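Local structure of pectate lyase II (Xanthomonas campestris pv. campestris, 2QY1) at residues 128-133 against 165-170; 215-220 against 304-309. The protein probably cleaves pectate by beta-elimination and is a secreted enzyme. The protein carries 2 engineered substitutions. One frame throughout, in Å; residues are numbered along the deposited sequence.

Read from the N terminus, the two contacts come in series: contact 1 closes before contact 2 begins. Contact 1 joins neighbouring parallel strands, 129-137 and 164-174, across 31 intervening residues, as one coil of the right-handed parallel beta-helix laid on the next. Two coils further along, strand 215-226 supplies the first half of contact 2; the second half arrives 83 residues later, when the loop leading to helix 314-321 folds back over the outside of the helix. The contacts do not touch, their centres lying about 13 Å apart. H198 bridges them, stacking on Y168 of contact 1 and hydrogen-bonding to T309 of contact 2, while V3 meets T165 and Y219.

Contact 1. Residues 128-133 against 165-170; sequences KIWVDH and TVSYNY
H133 and Y168 occupy matching places on consecutive coils of the beta-helix, where each strand breaks into a bend, and they run alongside each other. CB of Y168 sits 3.4 Å from the centroid of the H133 ring, almost on its normal, a CH-pi contact. The two ring planes are only 3° apart but offset so that little of one ring covers the other; H198 stacks on Y168 and continues the column. A flat imidazole suits this place because it offers a face to its neighbour and a nitrogen at its rim, where H133 ND1 donates to D132 OD2 (2.7 Å) within the ring plane.

V131, on the opposite face from W130 and D132, fits the packed interior with its branched side chain, and its carbonyl works twice. S167 N reaches V131 O at 2.9 Å in the parallel ladder, and N169 ND2 reaches V131 O at 3.0 Å from above the carbonyl plane. N169 OD1 takes N134 N, and N169 lies against N199, as in the asparagine ladder of pectate lyases.

On the outer face, S167 OG accepts from W130 NE1 (3.0 Å) and donates to D132 OD1 (2.7 Å), which receives it on its anti lone pair. Q100 NE2 also bonds to OD2, gripping the carboxylate at both oxygens. The side chains of W130, D132 and H133, from the sequence WVDH that fits the family's vWiDH pattern, form a buried polar network with S167, which probably fixes the carboxylate's orientation.

Contact 2. Residues 215-220 against 304-309; sequences LSHIYN and YIYTVT
H217, Y219, Y304 and Y306 form an aromatic cluster on the outside of the parallel beta-helix, where the irregular loop 304-309 lies over strand 215-219. Its centre is a T-shaped pair. With CG anti to the backbone N (chi1 -174°), the H217 side chain reaches out from the strand and directs the edge of its imidazole at the face of Y306, the planes standing 74° apart. The leading atom, H217 CE1, comes 3.3 Å from Y306 CZ, off the middle of the phenol ring and toward its hydroxyl end. Histidine suits this place because it pairs a C-H edge for the ring with nitrogens for polar partners: Y304 OH lies at the ring edge, 2.7 Å from H217 ND1 in a hydrogen bond, while H217 NE2 shares E242 OE2 with the hydroxyl of Y306.

Y219 and Y306 approach head to tail, their centroids 5.0 Å apart and their planes inclined at 44°. Y219 CZ meets Y306 CD2 at 3.9 Å, and H197 stacks on Y219. Farther along, V308 offers its CG1 to the Y219 ring, and N220 packs beside T309, whose OG1 bonds to H198 NE2. A tyrosine is apt at 219, since its ring packs in the cluster while the para hydroxyl extends to a water, which lies 2.8 Å from Y219 OH and donates to T307 O at 2.9 Å.

Contact 1. Residues 128-133 against 165-170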
ATOM      1  N   LYS A 128      -3.864  -1.145  13.803  1.00 19.90           N
ATOM      2  CA  LYS A 128      -2.849  -0.140  14.112  1.00 20.06           C
ATOM      3  C   LYS A 128      -1.544  -0.486  13.400  1.00 19.71           C
ATOM      4  O   LYS A 128      -0.562  -0.887  14.026  1.00 19.63           O
ATOM      5  CB  LYS A 128      -2.646   0.045  15.627  1.00 20.31           C
ATOM      6  CG  LYS A 128      -3.909   0.415  16.442  1.00 21.92           C
ATOM      7  CD  LYS A 128      -4.831   1.441  15.756  1.00 24.54           C
ATOM      8  CE  LYS A 128      -4.280   2.860  15.799  1.00 25.50           C
ATOM      9  NZ  LYS A 128      -5.299   3.887  15.393  1.00 25.67           N
ATOM     10  N   ILE A 129      -1.561  -0.354  12.077  1.00 19.51           N
ATOM     11  CA  ILE A 129      -0.380  -0.603  11.257  1.00 19.20           C
ATOM     12  C   ILE A 129       0.015   0.695  10.555  1.00 19.26           C
ATOM     13  O   ILE A 129      -0.843   1.418  10.046  1.00 19.12           O
ATOM     14  CB  ILE A 129      -0.618  -1.721  10.195  1.00 19.17           C
ATOM     15  CG1 ILE A 129      -1.371  -2.934  10.784  1.00 19.43           C
ATOM     16  CG2 ILE A 129       0.708  -2.125   9.519  1.00 19.22           C
ATOM     17  CD1 ILE A 129      -0.634  -3.720  11.883  1.00 19.31           C
ATOM     18  N   TRP A 130       1.311   0.992  10.548  1.00 19.02           N
ATOM     19  CA  TRP A 130       1.824   2.170   9.869  1.00 19.15           C
ATOM     20  C   TRP A 130       2.836   1.755   8.816  1.00 19.19           C
ATOM     21  O   TRP A 130       3.937   1.315   9.145  1.00 19.27           O
ATOM     22  CB  TRP A 130       2.466   3.133  10.875  1.00 18.98           C
ATOM     23  CG  TRP A 130       2.778   4.504  10.322  1.00 19.19           C
ATOM     24  CD1 TRP A 130       2.136   5.152   9.298  1.00 19.24           C
ATOM     25  CD2 TRP A 130       3.780   5.414  10.804  1.00 19.17           C
ATOM     26  NE1 TRP A 130       2.689   6.400   9.104  1.00 19.28           N
ATOM     27  CE2 TRP A 130       3.698   6.585  10.013  1.00 18.80           C
ATOM     28  CE3 TRP A 130       4.745   5.350  11.822  1.00 19.26           C
ATOM     29  CZ2 TRP A 130       4.547   7.685  10.206  1.00 19.40           C
ATOM     30  CZ3 TRP A 130       5.589   6.445  12.015  1.00 19.33           C
ATOM     31  CH2 TRP A 130       5.480   7.598  11.210  1.00 19.28           C
ATOM     32  N   VAL A 131       2.441   1.873   7.551  1.00 19.10           N
ATOM     33  CA  VAL A 131       3.325   1.586   6.424  1.00 18.99           C
ATOM     34  C   VAL A 131       3.790   2.943   5.888  1.00 19.09           C
ATOM     35  O   VAL A 131       3.021   3.651   5.243  1.00 18.94           O
ATOM     36  CB  VAL A 131       2.598   0.753   5.334  1.00 18.98           C
ATOM     37  CG1 VAL A 131       3.504   0.513   4.116  1.00 18.67           C
ATOM     38  CG2 VAL A 131       2.114  -0.584   5.911  1.00 18.76           C
ATOM     39  N   ASP A 132       5.041   3.306   6.175  1.00 19.26           N
ATOM     40  CA  ASP A 132       5.494   4.690   5.980  1.00 19.40           C
ATOM     41  C   ASP A 132       6.876   4.807   5.332  1.00 19.37           C
ATOM     42  O   ASP A 132       7.799   4.085   5.694  1.00 19.58           O
ATOM     43  CB  ASP A 132       5.478   5.418   7.332  1.00 19.45           C
ATOM     44  CG  ASP A 132       5.906   6.873   7.228  1.00 19.21           C
ATOM     45  OD1 ASP A 132       5.091   7.716   6.789  1.00 18.91           O
ATOM     46  OD2 ASP A 132       7.054   7.177   7.615  1.00 18.71           O
ATOM     47  N   HIS A 133       7.013   5.729   4.377  1.00 19.43           N
ATOM     48  CA  HIS A 133       8.317   6.032   3.763  1.00 19.19           C
ATOM     49  C   HIS A 133       9.063   4.802   3.232  1.00 19.29           C
ATOM     50  O   HIS A 133      10.272   4.654   3.433  1.00 19.35           O
ATOM     51  CB  HIS A 133       9.205   6.821   4.736  1.00 19.02           C
ATOM     52  CG  HIS A 133       8.894   8.282   4.782  1.00 19.02           C
ATOM     53  ND1 HIS A 133       8.095   8.845   5.754  1.00 18.43           N
ATOM     54  CD2 HIS A 133       9.267   9.297   3.967  1.00 19.09           C
ATOM     55  CE1 HIS A 133       7.996  10.145   5.541  1.00 18.87           C
ATOM     56  NE2 HIS A 133       8.697  10.446   4.462  1.00 19.06           N
ATOM     57  N   THR A 165      -2.490   3.431   8.485  1.00 19.90           N
ATOM     58  CA  THR A 165      -2.022   4.562   7.694  1.00 19.80           C
ATOM     59  C   THR A 165      -0.946   4.097   6.715  1.00 19.78           C
ATOM     60  O   THR A 165       0.047   3.480   7.105  1.00 19.54           O
ATOM     61  CB  THR A 165      -1.501   5.723   8.571  1.00 19.86           C
ATOM     62  OG1 THR A 165      -2.608   6.370   9.206  1.00 20.76           O
ATOM     63  CG2 THR A 165      -0.753   6.756   7.728  1.00 19.54           C
ATOM     64  N   VAL A 166      -1.184   4.390   5.440  1.00 19.62           N
ATOM     65  CA  VAL A 166      -0.250   4.114   4.363  1.00 19.70           C
ATOM     66  C   VAL A 166       0.207   5.485   3.863  1.00 19.60           C
ATOM     67  O   VAL A 166      -0.512   6.144   3.108  1.00 19.65           O
ATOM     68  CB  VAL A 166      -0.945   3.309   3.224  1.00 19.56           C
ATOM     69  CG1 VAL A 166      -0.006   3.072   2.055  1.00 19.75           C
ATOM     70  CG2 VAL A 166      -1.490   1.979   3.755  1.00 19.73           C
ATOM     71  N   SER A 167       1.389   5.919   4.300  1.00 19.40           N
ATOM     72  CA  SER A 167       1.831   7.293   4.056  1.00 19.37           C
ATOM     73  C   SER A 167       3.256   7.425   3.520  1.00 19.56           C
ATOM     74  O   SER A 167       4.142   6.652   3.886  1.00 19.37           O
ATOM     75  CB  SER A 167       1.676   8.134   5.325  1.00 19.21           C
ATOM     76  OG  SER A 167       2.398   7.561   6.405  1.00 19.45           O
ATOM     77  N   TYR A 168       3.456   8.420   2.653  1.00 19.46           N
ATOM     78  CA  TYR A 168       4.777   8.774   2.113  1.00 19.57           C
ATOM     79  C   TYR A 168       5.535   7.609   1.473  1.00 19.69           C
ATOM     80  O   TYR A 168       6.766   7.569   1.512  1.00 19.74           O
ATOM     81  CB  TYR A 168       5.647   9.443   3.183  1.00 19.64           C
ATOM     82  CG  TYR A 168       5.093  10.748   3.707  1.00 19.59           C
ATOM     83  CD1 TYR A 168       5.400  11.955   3.085  1.00 19.31           C
ATOM     84  CD2 TYR A 168       4.268  10.776   4.831  1.00 19.55           C
ATOM     85  CE1 TYR A 168       4.900  13.159   3.566  1.00 19.69           C
ATOM     86  CE2 TYR A 168       3.758  11.981   5.317  1.00 19.82           C
ATOM     87  CZ  TYR A 168       4.078  13.164   4.676  1.00 19.56           C
ATOM     88  OH  TYR A 168       3.581  14.358   5.145  1.00 20.54           O
ATOM     89  N   ASN A 169       4.802   6.660   0.900  1.00 20.00           N
ATOM     90  CA  ASN A 169       5.424   5.578   0.146  1.00 20.00           C
ATOM     91  C   ASN A 169       5.635   5.944  -1.320  1.00 20.00           C
ATOM     92  O   ASN A 169       4.910   6.813  -1.852  1.00 20.36           O
ATOM     93  CB  ASN A 169       4.588   4.301   0.254  1.00 20.00           C
ATOM     94  CG  ASN A 169       4.549   3.746   1.665  1.00 20.00           C
ATOM     95  OD1 ASN A 169       5.574   3.345   2.214  1.00 20.00           O
ATOM     96  ND2 ASN A 169       3.362   3.722   2.258  1.00 20.00           N
ATOM     97  N   TYR A 170       6.600   5.318  -1.940  1.00 20.79           N
ATOM     98  CA  TYR A 170       6.879   5.533  -3.348  1.00 21.21           C
ATOM     99  C   TYR A 170       6.778   4.191  -4.059  1.00 21.23           C
ATOM    100  O   TYR A 170       7.594   3.297  -3.832  1.00 21.36           O
ATOM    101  CB  TYR A 170       8.265   6.168  -3.509  1.00 21.35           C
ATOM    102  CG  TYR A 170       8.710   6.503  -4.922  1.00 21.90           C
ATOM    103  CD1 TYR A 170       7.801   6.599  -5.982  1.00 21.95           C
ATOM    104  CD2 TYR A 170      10.056   6.760  -5.189  1.00 22.23           C
ATOM    105  CE1 TYR A 170       8.232   6.918  -7.273  1.00 22.59           C
ATOM    106  CE2 TYR A 170      10.491   7.085  -6.469  1.00 22.70           C
ATOM    107  CZ  TYR A 170       9.578   7.163  -7.503  1.00 22.41           C
ATOM    108  OH  TYR A 170      10.023   7.486  -8.767  1.00 22.89           O
TER

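Contact 2. Residues 215-220 against 304-309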
ATOM      1  N   LEU A 215     -14.149   1.835   4.782  1.00 20.10           N
ATOM      2  CA  LEU A 215     -13.999   3.266   4.560  1.00 20.09           C
ATOM      3  C   LEU A 215     -12.535   3.610   4.380  1.00 20.15           C
ATOM      4  O   LEU A 215     -11.668   3.039   5.047  1.00 20.02           O
ATOM      5  CB  LEU A 215     -14.577   4.068   5.733  1.00 20.16           C
ATOM      6  CG  LEU A 215     -16.034   3.813   6.138  1.00 20.21           C
ATOM      7  CD1 LEU A 215     -16.352   4.521   7.446  1.00 20.44           C
ATOM      8  CD2 LEU A 215     -17.004   4.239   5.040  1.00 20.16           C
ATOM      9  N   SER A 216     -12.261   4.540   3.472  1.00 20.04           N
ATOM     10  CA  SER A 216     -10.903   5.016   3.269  1.00 19.99           C
ATOM     11  C   SER A 216     -10.850   6.532   3.140  1.00 19.91           C
ATOM     12  O   SER A 216     -11.841   7.184   2.784  1.00 19.92           O
ATOM     13  CB  SER A 216     -10.259   4.349   2.047  1.00 19.91           C
ATOM     14  OG  SER A 216     -10.762   4.895   0.840  1.00 20.43           O
ATOM     15  N   HIS A 217      -9.682   7.077   3.450  1.00 19.58           N
ATOM     16  CA  HIS A 217      -9.401   8.484   3.248  1.00 19.56           C
ATOM     17  C   HIS A 217      -8.123   8.558   2.419  1.00 19.46           C
ATOM     18  O   HIS A 217      -7.047   8.177   2.878  1.00 19.40           O
ATOM     19  CB  HIS A 217      -9.248   9.188   4.595  1.00 19.38           C
ATOM     20  CG  HIS A 217      -9.089  10.673   4.497  1.00 20.02           C
ATOM     21  ND1 HIS A 217      -8.474  11.415   5.481  1.00 20.38           N
ATOM     22  CD2 HIS A 217      -9.461  11.556   3.539  1.00 20.44           C
ATOM     23  CE1 HIS A 217      -8.481  12.691   5.137  1.00 20.36           C
ATOM     24  NE2 HIS A 217      -9.070  12.803   3.961  1.00 20.64           N
ATOM     25  N   ILE A 218      -8.271   9.017   1.181  1.00 19.35           N
ATOM     26  CA  ILE A 218      -7.179   9.066   0.215  1.00 19.10           C
ATOM     27  C   ILE A 218      -6.897  10.534  -0.106  1.00 19.14           C
ATOM     28  O   ILE A 218      -7.643  11.159  -0.858  1.00 18.97           O
ATOM     29  CB  ILE A 218      -7.543   8.255  -1.070  1.00 19.09           C
ATOM     30  CG1 ILE A 218      -7.829   6.789  -0.712  1.00 18.99           C
ATOM     31  CG2 ILE A 218      -6.439   8.354  -2.133  1.00 19.05           C
ATOM     32  CD1 ILE A 218      -8.665   6.033  -1.747  1.00 19.06           C
ATOM     33  N   TYR A 219      -5.839  11.088   0.487  1.00 18.97           N
ATOM     34  CA  TYR A 219      -5.552  12.523   0.347  1.00 18.85           C
ATOM     35  C   TYR A 219      -4.078  12.843   0.129  1.00 18.96           C
ATOM     36  O   TYR A 219      -3.210  12.117   0.601  1.00 18.88           O
ATOM     37  CB  TYR A 219      -6.130  13.330   1.530  1.00 18.85           C
ATOM     38  CG  TYR A 219      -5.336  13.291   2.826  1.00 18.85           C
ATOM     39  CD1 TYR A 219      -4.346  14.240   3.095  1.00 18.81           C
ATOM     40  CD2 TYR A 219      -5.601  12.328   3.798  1.00 18.84           C
ATOM     41  CE1 TYR A 219      -3.617  14.207   4.290  1.00 18.87           C
ATOM     42  CE2 TYR A 219      -4.889  12.293   4.996  1.00 18.88           C
ATOM     43  CZ  TYR A 219      -3.899  13.235   5.235  1.00 19.03           C
ATOM     44  OH  TYR A 219      -3.195  13.192   6.421  1.00 18.84           O
ATOM     45  N   ASN A 220      -3.809  13.934  -0.588  1.00 19.00           N
ATOM     46  CA  ASN A 220      -2.441  14.426  -0.830  1.00 19.10           C
ATOM     47  C   ASN A 220      -1.503  13.419  -1.502  1.00 19.17           C
ATOM     48  O   ASN A 220      -0.283  13.477  -1.311  1.00 19.16           O
ATOM     49  CB  ASN A 220      -1.802  14.956   0.463  1.00 19.00           C
ATOM     50  CG  ASN A 220      -2.400  16.271   0.929  1.00 19.57           C
ATOM     51  OD1 ASN A 220      -3.087  16.973   0.179  1.00 20.48           O
ATOM     52  ND2 ASN A 220      -2.130  16.615   2.181  1.00 18.88           N
ATOM     53  N   TYR A 304     -10.061  11.720  13.484  1.00 23.39           N
ATOM     54  CA  TYR A 304      -8.672  12.160  13.618  1.00 23.34           C
ATOM     55  C   TYR A 304      -8.410  13.521  12.977  1.00 23.65           C
ATOM     56  O   TYR A 304      -9.182  13.986  12.130  1.00 23.43           O
ATOM     57  CB  TYR A 304      -7.694  11.108  13.075  1.00 23.13           C
ATOM     58  CG  TYR A 304      -7.863  10.743  11.612  1.00 22.48           C
ATOM     59  CD1 TYR A 304      -8.423   9.519  11.244  1.00 22.44           C
ATOM     60  CD2 TYR A 304      -7.440  11.606  10.598  1.00 22.57           C
ATOM     61  CE1 TYR A 304      -8.568   9.167   9.906  1.00 21.97           C
ATOM     62  CE2 TYR A 304      -7.584  11.266   9.253  1.00 22.23           C
ATOM     63  CZ  TYR A 304      -8.147  10.043   8.917  1.00 22.41           C
ATOM     64  OH  TYR A 304      -8.282   9.695   7.591  1.00 22.30           O
ATOM     65  N   ILE A 305      -7.306  14.138  13.392  1.00 23.95           N
ATOM     66  CA  ILE A 305      -6.880  15.440  12.891  1.00 24.31           C
ATOM     67  C   ILE A 305      -5.813  15.255  11.813  1.00 24.52           C
ATOM     68  O   ILE A 305      -4.926  14.411  11.952  1.00 24.56           O
ATOM     69  CB  ILE A 305      -6.314  16.317  14.046  1.00 24.35           C
ATOM     70  CG1 ILE A 305      -7.313  16.414  15.217  1.00 24.74           C
ATOM     71  CG2 ILE A 305      -5.880  17.696  13.539  1.00 24.33           C
ATOM     72  CD1 ILE A 305      -8.651  17.077  14.889  1.00 25.71           C
ATOM     73  N   TYR A 306      -5.906  16.039  10.739  1.00 24.71           N
ATOM     74  CA  TYR A 306      -4.929  15.977   9.648  1.00 25.07           C
ATOM     75  C   TYR A 306      -4.694  17.336   8.986  1.00 25.33           C
ATOM     76  O   TYR A 306      -5.605  18.157   8.900  1.00 25.42           O
ATOM     77  CB  TYR A 306      -5.337  14.922   8.608  1.00 24.85           C
ATOM     78  CG  TYR A 306      -6.637  15.200   7.875  1.00 24.88           C
ATOM     79  CD1 TYR A 306      -7.874  14.961   8.481  1.00 24.46           C
ATOM     80  CD2 TYR A 306      -6.629  15.676   6.564  1.00 24.69           C
ATOM     81  CE1 TYR A 306      -9.067  15.210   7.804  1.00 24.43           C
ATOM     82  CE2 TYR A 306      -7.817  15.922   5.881  1.00 24.63           C
ATOM     83  CZ  TYR A 306      -9.031  15.689   6.505  1.00 24.55           C
ATOM     84  OH  TYR A 306     -10.203  15.933   5.825  1.00 24.59           O
ATOM     85  N   THR A 307      -3.462  17.559   8.533  1.00 25.78           N
ATOM     86  CA  THR A 307      -3.087  18.790   7.836  1.00 26.24           C
ATOM     87  C   THR A 307      -2.974  18.529   6.340  1.00 25.96           C
ATOM     88  O   THR A 307      -2.164  17.708   5.902  1.00 26.14           O
ATOM     89  CB  THR A 307      -1.751  19.371   8.370  1.00 26.39           C
ATOM     90  OG1 THR A 307      -1.881  19.675   9.764  1.00 27.73           O
ATOM     91  CG2 THR A 307      -1.368  20.647   7.623  1.00 26.97           C
ATOM     92  N   VAL A 308      -3.794  19.229   5.562  1.00 25.79           N
ATOM     93  CA  VAL A 308      -3.788  19.062   4.112  1.00 25.65           C
ATOM     94  C   VAL A 308      -2.763  19.973   3.442  1.00 25.29           C
ATOM     95  O   VAL A 308      -2.716  21.176   3.708  1.00 25.07           O
ATOM     96  CB  VAL A 308      -5.194  19.279   3.476  1.00 25.74           C
ATOM     97  CG1 VAL A 308      -6.119  18.122   3.817  1.00 25.76           C
ATOM     98  CG2 VAL A 308      -5.807  20.607   3.916  1.00 26.11           C
ATOM     99  N   THR A 309      -1.924  19.377   2.599  1.00 24.83           N
ATOM    100  CA  THR A 309      -1.074  20.122   1.684  1.00 24.48           C
ATOM    101  C   THR A 309      -1.995  20.661   0.594  1.00 24.27           C
ATOM    102  O   THR A 309      -2.812  19.904   0.064  1.00 24.23           O
ATOM    103  CB  THR A 309      -0.007  19.201   1.039  1.00 24.44           C
ATOM    104  OG1 THR A 309       0.741  18.536   2.064  1.00 24.42           O
ATOM    105  CG2 THR A 309       0.952  19.994   0.152  1.00 24.38           C
TER
HETATM  106  O   HOH W   1      -1.161  15.092   6.779  1.00 19.01           O